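Long-range contacts in halogenase (Chondromyces crocatus, PDB 3E1T), which is the FAD-dependent halogenase associated with chondrochloren in a myxobacterium, where it probably chlorinates the compound or one of its precursors: residues 50-55 with 103-108; 62-67 with 115-120; 78-83 with 209-214; 284-289 with 307-312. One frame throughout, in Å; residues are numbered along the deposited sequence.

Contact 1 (50-55 with 103-108); sequences LLPATV and GFAYQV
The carbonyl oxygen of Y106 accepts the backbone N-H of L50, with 3.2 Å between L50 N and Y106 O and the donor almost in line with the C=O bond (173°). CB of L50 leans on the same oxygen, and its CG, turned beside the backbone N (chi1 -56°), carries CD1 on to V108, where it lies 3.6 Å from CG1; the two side chains cross at about a right angle. The carbonyl oxygen of L50 itself takes a hydrogen bond from K76 NZ, and CB of A105 packs 3.2 Å from L50 O. That methyl also faces the carbonyl carbon of L51, the N-cap residue of the helix that starts at P52. In the first turn of this helix V55 points toward the strand. Both its methyls touch the Y106 ring, CG1 coming 3.7 Å from Y106 CE2 with the side chains again at about a right angle, and CG2 also reaches A105 CA at 3.8 Å. The F104 ring stands beside them, with Y106 CZ in plane at its edge, and the P52 ring rests its CB and CG on F104 O. At Q107 the amide is tied down by S49 OG and G208 O. The contact backs the flavin pocket through L50, whose side chain is about 4 Å from the bound FAD. The start of helix 52-61 is set against strand 105-106, where A105 and Q107 bond to K76 and P74 at strand 75-82 and just before it; helix 65-69 closes over V55 and Y106 through M68, and helix 315-333 meets L51, A53 and T54 through H317.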
# COMPACT_ATOMS: atom_id res chain seq x y z
N LEU A 50 2.00 7.26 6.42
CA LEU A 50 0.74 7.60 5.77
C LEU A 50 0.82 8.83 4.87
O LEU A 50 1.80 9.57 4.90
CB LEU A 50 -0.37 7.78 6.82
CG LEU A 50 -0.69 6.65 7.82
CD1 LEU A 50 -1.91 7.05 8.63
CD2 LEU A 50 -0.94 5.30 7.10
N LEU A 51 -0.23 9.02 4.08
CA LEU A 51 -0.37 10.12 3.13
C LEU A 51 -1.50 11.05 3.57
O LEU A 51 -2.41 10.63 4.30
CB LEU A 51 -0.64 9.59 1.71
CG LEU A 51 0.38 8.60 1.09
CD1 LEU A 51 0.08 8.34 -0.38
CD2 LEU A 51 1.83 9.06 1.28
N PRO A 52 -1.45 12.32 3.13
CA PRO A 52 -2.47 13.33 3.40
C PRO A 52 -3.88 12.99 2.88
O PRO A 52 -4.87 13.38 3.50
CB PRO A 52 -1.93 14.58 2.66
CG PRO A 52 -0.46 14.36 2.66
CD PRO A 52 -0.33 12.91 2.36
N ALA A 53 -3.97 12.26 1.76
CA ALA A 53 -5.27 11.89 1.21
C ALA A 53 -6.06 11.00 2.17
O ALA A 53 -7.29 11.08 2.24
CB ALA A 53 -5.11 11.21 -0.15
N THR A 54 -5.34 10.17 2.93
CA THR A 54 -5.93 9.32 3.96
C THR A 54 -6.17 10.10 5.26
O THR A 54 -7.25 10.03 5.83
CB THR A 54 -5.03 8.09 4.25
OG1 THR A 54 -4.58 7.53 3.01
CG2 THR A 54 -5.79 7.04 5.03
N VAL A 55 -5.15 10.84 5.71
CA VAL A 55 -5.24 11.61 6.95
C VAL A 55 -6.28 12.74 6.88
O VAL A 55 -7.10 12.89 7.79
CB VAL A 55 -3.86 12.14 7.39
CG1 VAL A 55 -4.00 13.23 8.45
CG2 VAL A 55 -2.97 10.99 7.90
N GLY A 103 -1.81 19.29 4.21
CA GLY A 103 -0.42 19.68 4.45
C GLY A 103 0.49 18.63 5.04
O GLY A 103 1.71 18.68 4.85
N PHE A 104 -0.09 17.67 5.76
CA PHE A 104 0.70 16.68 6.50
C PHE A 104 0.01 15.32 6.65
O PHE A 104 -1.15 15.16 6.31
CB PHE A 104 1.04 17.23 7.89
CG PHE A 104 -0.16 17.33 8.81
CD1 PHE A 104 -0.45 16.30 9.70
CD2 PHE A 104 -0.99 18.45 8.78
CE1 PHE A 104 -1.56 16.37 10.55
CE2 PHE A 104 -2.09 18.54 9.63
CZ PHE A 104 -2.39 17.50 10.51
N ALA A 105 0.74 14.36 7.20
CA ALA A 105 0.18 13.07 7.57
C ALA A 105 0.80 12.60 8.88
O ALA A 105 1.40 13.39 9.61
CB ALA A 105 0.42 12.05 6.46
N TYR A 106 0.64 11.32 9.20
CA TYR A 106 1.20 10.77 10.42
C TYR A 106 2.06 9.55 10.16
O TYR A 106 1.93 8.90 9.12
CB TYR A 106 0.08 10.41 11.39
CG TYR A 106 -0.77 11.57 11.88
CD1 TYR A 106 -0.25 12.54 12.75
CD2 TYR A 106 -2.11 11.67 11.50
CE1 TYR A 106 -1.05 13.61 13.21
CE2 TYR A 106 -2.92 12.72 11.96
CZ TYR A 106 -2.38 13.68 12.81
OH TYR A 106 -3.18 14.71 13.26
N GLN A 107 2.94 9.25 11.11
CA GLN A 107 3.67 8.00 11.18
C GLN A 107 3.01 7.19 12.28
O GLN A 107 3.06 7.57 13.46
CB GLN A 107 5.14 8.22 11.53
CG GLN A 107 5.87 9.29 10.74
CD GLN A 107 6.27 8.85 9.34
OE1 GLN A 107 5.64 7.97 8.75
NE2 GLN A 107 7.31 9.48 8.80
N VAL A 108 2.37 6.08 11.92
CA VAL A 108 1.50 5.39 12.86
C VAL A 108 1.96 4.01 13.25
O VAL A 108 2.47 3.25 12.42
CB VAL A 108 0.04 5.32 12.35
CG1 VAL A 108 -0.45 6.69 11.91
CG2 VAL A 108 -0.12 4.30 11.20

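Contact 2 (62-67 with 115-120); sequences LGLTDE and DMLLRN
N120 reaches from helix 110-123 to the tight turn at 62-64. Its CB touches L64 CD2; CG, set anti to the backbone N (chi1 -175°), presses on the same methyl, with N120 CG 3.6 Å from L64 CD2; OD1 lies alongside that methyl too. At the tip, ND2 gives a hydrogen bond to L62 O, 3.3 Å away, arriving above the carbonyl plane (38° out of it). L62 directly follows helix 52-61, and G63, with positive phi, completes a Schellman motif there, so the amide braces a helix C-terminus. With N120 replaced by alanine, the L62 carbonyl would probably lose this donor and a gap would open beside the L64 methyls. The other branch of L64 meets L117 snugly, CD1 to CD2 at 3.5 Å. Further along, the extended M116 and E67 slide past each other in opposite directions, M116 CE resting 3.8 Å from E67 CB. A water donates to both E67 OE2 and M116 O, and E67 OE1 makes a salt bridge with R123. The turn between helices 52-61 and 65-69 is thereby fastened to helix 110-123, while helix 17-27 packs on L62 through S24 and F25 and on L117 through P17 and S20.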
# COMPACT_ATOMS: atom_id res chain seq x y z
N LEU A 62 -14.52 9.76 7.71
CA LEU A 62 -14.85 8.79 8.75
C LEU A 62 -15.11 9.45 10.11
O LEU A 62 -15.60 8.79 11.03
CB LEU A 62 -13.73 7.75 8.89
CG LEU A 62 -13.44 6.80 7.72
CD1 LEU A 62 -12.06 6.18 7.87
CD2 LEU A 62 -14.51 5.72 7.59
N GLY A 63 -14.77 10.73 10.23
CA GLY A 63 -14.93 11.48 11.48
C GLY A 63 -13.91 11.12 12.54
O GLY A 63 -14.26 10.95 13.71
N LEU A 64 -12.65 10.99 12.13
CA LEU A 64 -11.59 10.63 13.07
C LEU A 64 -10.53 11.71 13.27
O LEU A 64 -9.56 11.50 14.00
CB LEU A 64 -10.92 9.31 12.65
CG LEU A 64 -11.67 8.01 12.92
CD1 LEU A 64 -10.86 6.83 12.41
CD2 LEU A 64 -11.98 7.84 14.41
N THR A 65 -10.72 12.87 12.63
CA THR A 65 -9.76 13.97 12.72
C THR A 65 -9.27 14.20 14.15
O THR A 65 -8.07 14.12 14.43
CB THR A 65 -10.35 15.29 12.16
OG1 THR A 65 -10.90 15.06 10.86
CG2 THR A 65 -9.29 16.36 12.07
N ASP A 66 -10.21 14.46 15.06
CA ASP A 66 -9.87 14.82 16.44
C ASP A 66 -9.13 13.69 17.15
O ASP A 66 -8.13 13.93 17.81
CB ASP A 66 -11.12 15.24 17.23
CG ASP A 66 -11.96 16.30 16.51
OD1 ASP A 66 -13.07 16.60 17.00
OD2 ASP A 66 -11.53 16.82 15.45
N GLU A 67 -9.63 12.46 16.98
CA GLU A 67 -9.01 11.29 17.61
C GLU A 67 -7.60 11.00 17.09
O GLU A 67 -6.75 10.50 17.83
CB GLU A 67 -9.91 10.07 17.46
CG GLU A 67 -9.74 9.04 18.58
CD GLU A 67 -10.60 7.79 18.40
OE1 GLU A 67 -11.64 7.86 17.70
OE2 GLU A 67 -10.24 6.74 18.98
N ASP A 115 -6.65 -0.60 15.22
CA ASP A 115 -7.56 -0.73 16.38
C ASP A 115 -8.45 0.51 16.49
O ASP A 115 -9.67 0.40 16.56
CB ASP A 115 -6.77 -0.94 17.68
CG ASP A 115 -7.67 -1.30 18.86
OD1 ASP A 115 -8.56 -2.16 18.71
OD2 ASP A 115 -7.46 -0.72 19.95
N MET A 116 -7.83 1.68 16.47
CA MET A 116 -8.55 2.94 16.44
C MET A 116 -9.61 2.95 15.33
O MET A 116 -10.76 3.31 15.57
CB MET A 116 -7.55 4.10 16.28
CG MET A 116 -8.17 5.45 16.02
SD MET A 116 -6.98 6.82 16.10
CE MET A 116 -7.88 7.96 15.06
N LEU A 117 -9.22 2.53 14.13
CA LEU A 117 -10.13 2.45 12.99
C LEU A 117 -11.26 1.44 13.16
O LEU A 117 -12.38 1.69 12.70
CB LEU A 117 -9.36 2.12 11.69
CG LEU A 117 -8.42 3.15 11.05
CD1 LEU A 117 -7.67 2.52 9.87
CD2 LEU A 117 -9.15 4.40 10.59
N LEU A 118 -10.97 0.29 13.76
CA LEU A 118 -11.97 -0.78 13.89
C LEU A 118 -13.00 -0.42 14.96
O LEU A 118 -14.19 -0.69 14.80
CB LEU A 118 -11.33 -2.14 14.19
CG LEU A 118 -12.21 -3.40 13.95
CD1 LEU A 118 -12.72 -3.51 12.50
CD2 LEU A 118 -11.47 -4.65 14.32
N ARG A 119 -12.53 0.20 16.04
CA ARG A 119 -13.41 0.75 17.08
C ARG A 119 -14.40 1.77 16.49
O ARG A 119 -15.58 1.78 16.86
CB ARG A 119 -12.58 1.38 18.20
CG ARG A 119 -12.27 0.45 19.38
CD ARG A 119 -11.53 -0.83 19.00
NE ARG A 119 -12.44 -1.86 18.48
CZ ARG A 119 -12.08 -3.11 18.21
NH1 ARG A 119 -10.83 -3.52 18.40
NH2 ARG A 119 -12.98 -3.97 17.74
N ASN A 120 -13.92 2.59 15.55
CA ASN A 120 -14.76 3.59 14.88
C ASN A 120 -15.83 2.95 14.02
O ASN A 120 -16.91 3.51 13.85
CB ASN A 120 -13.90 4.53 14.03
CG ASN A 120 -14.71 5.68 13.40
OD1 ASN A 120 -15.41 6.41 14.09
ND2 ASN A 120 -14.59 5.84 12.08
O HOH W 1 -11.81 5.00 17.74

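Contact 3 (78-83 with 209-214); sequences GGTFRW and NILSAA
Strands 75-82 and 210-215 are parallel neighbours in the large mixed sheet of the protein, and this contact is their ladder, the short segments crossing at -19°. T80 and R82 each use both backbone groups across it. T80 N bonds to I210 O at 2.9 Å, T80 O receives S212 N at 3.0 Å, R82 N goes on to S212 O and R82 O takes A214 N. Where the ladder begins, G79 lies close to its partner: a CB at this residue would come 3.1 Å from I210 CG2. T80 O has a second partner, a water that donates to it at 2.9 Å and is also hydrogen-bonded to S212 OG. The same water sits over one face of the F81 ring, offset toward its rim. With CG beside the backbone N (chi1 -79°), that ring brings CE2 to 3.6 Å from S212 CB, so phenyl, serine and water form one cluster on the face shared with I210. T80, L211, R82 and A213 occupy the opposite face, where the bent R82 chain runs over the A213 methyl before its guanidinium bonds to E86 O. Past the last bridge, A214 CB packs against the W83 indole at CE3, 4.2 Å away. T80 OG1 is held by R206. Strand 90-93 continues the sheet beside 75-82, and strand 218-224 beside 210-215; helix 260-266 packs on L211 and A213, while from helix 340-368 the F365 ring stacks on W83 and F365 O accepts the hydrogen bond from W83 NE1.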
# COMPACT_ATOMS: atom_id res chain seq x y z
N GLY A 78 6.57 15.43 4.96
CA GLY A 78 7.13 15.01 3.68
C GLY A 78 8.18 13.97 3.96
O GLY A 78 8.09 13.23 4.95
N GLY A 79 9.19 13.91 3.10
CA GLY A 79 10.26 12.94 3.29
C GLY A 79 11.62 13.37 2.80
O GLY A 79 11.76 14.31 2.00
N THR A 80 12.63 12.66 3.27
CA THR A 80 14.00 12.87 2.85
C THR A 80 14.49 11.62 2.12
O THR A 80 14.21 10.49 2.53
CB THR A 80 14.87 13.17 4.06
OG1 THR A 80 14.27 14.24 4.81
CG2 THR A 80 16.27 13.58 3.64
N PHE A 81 15.20 11.84 1.02
CA PHE A 81 15.75 10.76 0.20
C PHE A 81 17.24 10.91 -0.01
O PHE A 81 17.72 11.99 -0.36
CB PHE A 81 15.08 10.73 -1.17
CG PHE A 81 13.74 10.07 -1.17
CD1 PHE A 81 12.59 10.83 -1.04
CD2 PHE A 81 13.62 8.70 -1.33
CE1 PHE A 81 11.33 10.22 -1.05
CE2 PHE A 81 12.36 8.08 -1.34
CZ PHE A 81 11.22 8.84 -1.20
N ARG A 82 17.95 9.81 0.22
CA ARG A 82 19.28 9.63 -0.34
C ARG A 82 19.14 8.67 -1.53
O ARG A 82 19.07 7.44 -1.37
CB ARG A 82 20.28 9.17 0.74
CG ARG A 82 21.34 8.19 0.31
CD ARG A 82 22.50 8.82 -0.42
NE ARG A 82 22.21 9.12 -1.82
CZ ARG A 82 22.28 8.25 -2.83
NH1 ARG A 82 22.59 6.98 -2.61
NH2 ARG A 82 22.02 8.66 -4.06
N TRP A 83 19.07 9.26 -2.72
CA TRP A 83 18.54 8.57 -3.89
C TRP A 83 18.81 9.40 -5.13
O TRP A 83 18.58 10.61 -5.13
CB TRP A 83 17.03 8.43 -3.73
CG TRP A 83 16.35 7.36 -4.55
CD1 TRP A 83 16.17 7.34 -5.90
CD2 TRP A 83 15.70 6.18 -4.05
NE1 TRP A 83 15.47 6.21 -6.28
CE2 TRP A 83 15.17 5.48 -5.16
CE3 TRP A 83 15.53 5.65 -2.76
CZ2 TRP A 83 14.47 4.28 -5.02
CZ3 TRP A 83 14.84 4.45 -2.63
CH2 TRP A 83 14.32 3.78 -3.75
N ASN A 209 9.58 13.31 9.53
CA ASN A 209 9.63 12.87 8.15
C ASN A 209 10.12 11.44 8.04
O ASN A 209 10.89 10.97 8.88
CB ASN A 209 10.56 13.76 7.31
CG ASN A 209 9.92 15.04 6.88
OD1 ASN A 209 8.98 15.52 7.50
ND2 ASN A 209 10.41 15.60 5.79
N ILE A 210 9.67 10.75 7.00
CA ILE A 210 10.26 9.47 6.63
C ILE A 210 11.60 9.73 5.94
O ILE A 210 11.75 10.72 5.19
CB ILE A 210 9.31 8.61 5.73
CG1 ILE A 210 9.92 7.22 5.46
CG2 ILE A 210 8.99 9.34 4.43
CD1 ILE A 210 8.96 6.22 4.77
N LEU A 211 12.56 8.86 6.21
CA LEU A 211 13.82 8.84 5.49
C LEU A 211 13.93 7.52 4.71
O LEU A 211 13.73 6.44 5.28
CB LEU A 211 14.99 8.97 6.47
CG LEU A 211 16.41 8.67 5.96
CD1 LEU A 211 16.93 9.78 5.05
CD2 LEU A 211 17.37 8.43 7.13
N SER A 212 14.24 7.62 3.42
CA SER A 212 14.54 6.44 2.60
C SER A 212 15.90 6.63 1.96
O SER A 212 16.19 7.70 1.41
CB SER A 212 13.48 6.24 1.51
OG SER A 212 12.17 6.32 2.04
N ALA A 213 16.73 5.60 2.04
CA ALA A 213 18.11 5.69 1.62
C ALA A 213 18.60 4.49 0.81
O ALA A 213 18.63 3.35 1.29
CB ALA A 213 19.01 5.92 2.86
N ALA A 214 19.00 4.75 -0.43
CA ALA A 214 19.58 3.74 -1.31
C ALA A 214 21.02 3.40 -0.92
O ALA A 214 21.79 4.28 -0.50
CB ALA A 214 19.52 4.23 -2.74
O HOH W 2 11.55 9.50 2.12

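Contact 4 (284-289 with 307-312); sequences KDYSYC and FVDPVF. With FAD (flavin-adenine dinucleotide), chain C.
A carboxylate bridging two tyrosines marks this contact: Y286 OH donates to D309 OD1, 2.7 Å away, while D309 OD2 is bonded to the hydroxyl of Y366. The first of these bonds comes from above the carboxylate plane (36° out of it), with the phenol ring and the carboxylate turned 48° apart. Y286 also presses its ring carbons on two neighbours. CD1 lies 3.6 Å from F307 CE2 in an oblique aromatic pair, and CE1 meets P310 CD at 3.8 Å. The flavin methyl C8M approaches the same ring obliquely. A phenylalanine in place of Y286 would probably cost D309 one of its two tyrosine partners and leave the carboxylate, held by Y366, with less to fix its rotation. At the next residue, S287 OG donates to V308 O at 2.7 Å, in the carbonyl plane and on a lone pair, and a water gives hydrogen bonds to both S287 OG and F307 O. The backbones close with an antiparallel hydrogen-bonded pair, Y288 N to F307 O and F307 N to Y288 O. F307 CG is anti to the backbone N (chi1 -178°), which carries the ring away from this pair to the cofactor, F307 CE1 lying 3.4 Å from FAD C1'. P310 CB touches the isoalloxazine at FAD C6, 3.7 Å off. Y288 OH is bonded to the backbone of D303, whose carboxylate binds FAD. Here the loop between strand 306-307 and helix 315-333 lines the flavin pocket, a few residues beyond D303, which belongs to a Gly-Asp sequence consistent with the second FAD-binding motif of flavin-dependent monooxygenases and halogenases.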
# COMPACT_ATOMS: atom_id res chain seq x y z
N LYS A 284 7.93 -10.87 1.19
CA LYS A 284 8.46 -11.29 -0.09
C LYS A 284 7.28 -11.38 -1.05
O LYS A 284 6.14 -11.49 -0.60
CB LYS A 284 9.12 -12.65 0.12
CG LYS A 284 9.59 -13.40 -1.09
CD LYS A 284 10.51 -14.55 -0.67
CE LYS A 284 9.84 -15.46 0.38
NZ LYS A 284 8.76 -16.33 -0.19
N ASP A 285 7.54 -11.31 -2.35
CA ASP A 285 6.50 -11.50 -3.36
C ASP A 285 5.28 -10.63 -3.03
O ASP A 285 4.14 -11.10 -3.12
CB ASP A 285 6.10 -13.00 -3.45
CG ASP A 285 7.23 -13.88 -3.95
OD1 ASP A 285 7.90 -13.49 -4.92
OD2 ASP A 285 7.44 -14.98 -3.38
N TYR A 286 5.53 -9.38 -2.64
CA TYR A 286 4.46 -8.45 -2.27
C TYR A 286 3.93 -7.61 -3.42
O TYR A 286 2.90 -6.95 -3.27
CB TYR A 286 4.92 -7.53 -1.13
CG TYR A 286 6.18 -6.72 -1.42
CD1 TYR A 286 6.20 -5.72 -2.41
CD2 TYR A 286 7.35 -6.94 -0.70
CE1 TYR A 286 7.37 -4.98 -2.67
CE2 TYR A 286 8.52 -6.20 -0.94
CZ TYR A 286 8.53 -5.23 -1.92
OH TYR A 286 9.68 -4.50 -2.14
N SER A 287 4.61 -7.61 -4.57
CA SER A 287 4.17 -6.75 -5.69
C SER A 287 3.36 -7.54 -6.72
O SER A 287 3.87 -8.47 -7.32
CB SER A 287 5.34 -6.06 -6.38
OG SER A 287 4.85 -5.06 -7.29
N TYR A 288 2.10 -7.16 -6.92
CA TYR A 288 1.18 -7.95 -7.76
C TYR A 288 -0.07 -7.16 -8.06
O TYR A 288 -0.35 -6.15 -7.42
CB TYR A 288 0.79 -9.28 -7.08
CG TYR A 288 0.28 -9.10 -5.67
CD1 TYR A 288 -0.99 -8.60 -5.43
CD2 TYR A 288 1.10 -9.40 -4.57
CE1 TYR A 288 -1.46 -8.41 -4.14
CE2 TYR A 288 0.64 -9.21 -3.27
CZ TYR A 288 -0.65 -8.70 -3.07
OH TYR A 288 -1.11 -8.49 -1.79
N CYS A 289 -0.83 -7.64 -9.04
CA CYS A 289 -2.14 -7.10 -9.35
C CYS A 289 -3.01 -8.28 -9.75
O CYS A 289 -2.53 -9.27 -10.29
CB CYS A 289 -2.05 -6.07 -10.48
SG CYS A 289 -3.57 -5.12 -10.81
N PHE A 307 -0.84 -4.52 -4.96
CA PHE A 307 0.14 -3.74 -4.20
C PHE A 307 1.36 -3.44 -5.11
O PHE A 307 1.75 -4.28 -5.91
CB PHE A 307 0.58 -4.46 -2.92
CG PHE A 307 1.56 -3.67 -2.09
CD1 PHE A 307 1.15 -2.50 -1.45
CD2 PHE A 307 2.89 -4.07 -1.99
CE1 PHE A 307 2.05 -1.75 -0.70
CE2 PHE A 307 3.80 -3.33 -1.25
CZ PHE A 307 3.38 -2.18 -0.59
N VAL A 308 1.92 -2.23 -4.99
CA VAL A 308 3.13 -1.87 -5.76
C VAL A 308 4.45 -2.17 -5.02
O VAL A 308 5.09 -3.18 -5.30
CB VAL A 308 3.11 -0.40 -6.26
CG1 VAL A 308 4.26 -0.18 -7.27
CG2 VAL A 308 1.76 -0.07 -6.93
N ASP A 309 4.85 -1.30 -4.10
CA ASP A 309 6.17 -1.35 -3.45
C ASP A 309 6.17 -0.28 -2.37
O ASP A 309 5.46 0.71 -2.50
CB ASP A 309 7.29 -1.10 -4.50
CG ASP A 309 8.69 -1.33 -3.95
OD1 ASP A 309 9.14 -2.49 -3.88
OD2 ASP A 309 9.35 -0.32 -3.60
N PRO A 310 6.93 -0.47 -1.28
CA PRO A 310 6.87 0.48 -0.16
C PRO A 310 7.42 1.90 -0.38
O PRO A 310 7.18 2.75 0.48
CB PRO A 310 7.71 -0.21 0.93
CG PRO A 310 7.87 -1.62 0.50
CD PRO A 310 7.82 -1.60 -0.98
N VAL A 311 8.15 2.17 -1.46
CA VAL A 311 8.69 3.52 -1.60
C VAL A 311 7.56 4.48 -1.97
O VAL A 311 6.70 4.14 -2.79
CB VAL A 311 9.91 3.62 -2.57
CG1 VAL A 311 9.56 3.20 -3.96
CG2 VAL A 311 10.49 5.04 -2.55
N PHE A 312 7.58 5.66 -1.34
CA PHE A 312 6.48 6.63 -1.38
C PHE A 312 5.17 6.24 -0.67
O PHE A 312 4.18 6.96 -0.75
CB PHE A 312 6.25 7.19 -2.79
CG PHE A 312 7.29 8.18 -3.23
CD1 PHE A 312 8.23 7.85 -4.19
CD2 PHE A 312 7.36 9.44 -2.63
CE1 PHE A 312 9.21 8.76 -4.58
CE2 PHE A 312 8.32 10.36 -3.02
CZ PHE A 312 9.26 10.02 -4.00
PA FAD C . -4.17 -5.60 6.00
O1A FAD C . -3.64 -4.38 6.70
O2A FAD C . -3.17 -6.67 5.74
O5B FAD C . -5.35 -6.21 6.92
C5B FAD C . -6.10 -7.33 6.51
C4B FAD C . -6.78 -7.97 7.73
O4B FAD C . -7.44 -9.16 7.38
C3B FAD C . -5.75 -8.34 8.80
O3B FAD C . -6.13 -7.72 10.00
C2B FAD C . -5.84 -9.85 8.92
O2B FAD C . -5.76 -10.23 10.27
C1B FAD C . -7.22 -10.15 8.36
N9A FAD C . -7.38 -11.47 7.73
C8A FAD C . -6.48 -12.18 6.97
N7A FAD C . -7.08 -13.34 6.60
C5A FAD C . -8.35 -13.37 7.09
C6A FAD C . -9.39 -14.30 7.03
N6A FAD C . -9.22 -15.51 6.48
N1A FAD C . -10.58 -14.01 7.66
C2A FAD C . -10.75 -12.85 8.37
N3A FAD C . -9.71 -11.95 8.43
C4A FAD C . -8.54 -12.20 7.81
N1 FAD C . 1.79 1.15 3.38
C2 FAD C . 1.76 2.46 3.78
O2 FAD C . 0.71 3.09 3.63
N3 FAD C . 2.90 3.03 4.31
C4 FAD C . 4.07 2.29 4.46
O4 FAD C . 5.08 2.80 4.95
C4X FAD C . 4.10 0.97 4.04
N5 FAD C . 5.24 0.20 4.17
C5X FAD C . 5.23 -1.12 3.76
C6 FAD C . 6.38 -1.91 3.88
C7 FAD C . 6.37 -3.24 3.45
C7M FAD C . 7.66 -4.00 3.38
C8 FAD C . 5.20 -3.80 2.90
C8M FAD C . 5.20 -5.16 2.25
C9 FAD C . 4.06 -3.01 2.80
C9A FAD C . 4.06 -1.68 3.22
N10 FAD C . 2.91 -0.92 3.11
C10 FAD C . 2.93 0.40 3.51
C1' FAD C . 1.61 -1.55 2.63
C2' FAD C . 0.61 -1.84 3.75
O2' FAD C . 1.17 -2.83 4.59
C3' FAD C . -0.72 -2.37 3.18
O3' FAD C . -1.01 -1.76 1.94
C4' FAD C . -1.94 -2.13 4.06
O4' FAD C . -1.77 -2.79 5.29
C5' FAD C . -3.18 -2.68 3.36
O5' FAD C . -4.24 -2.76 4.27
P FAD C . -5.41 -3.85 4.09
O1P FAD C . -6.63 -3.38 4.87
O2P FAD C . -5.76 -4.02 2.65
O3P FAD C . -4.79 -5.23 4.58
O HOH W 3 2.49 -4.41 -8.50

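How the contacts relate
Contacts 1, 2 and 3 interlock along the chain, since their segments alternate, whereas contact 4 follows all three. The centres of contacts 1 and 2 lie 14 Å apart, and successive elements link them: helix 52-61 leads to helix 65-69, and strand 105-106 to helix 110-123. Contacts 1 and 3 reach the same mixed sheet, and Q107 packs against N209 and I210. Contact 4 touches both, through L51 with F312 and through F81 and W83 with F312 and V311. Contact 2 comes within about 5 Å of contact 1 without touching it but stands apart from contacts 3 and 4. Contact 4 touches the flavin, while L50 and I210 come within about 4 and 5 Å of FAD.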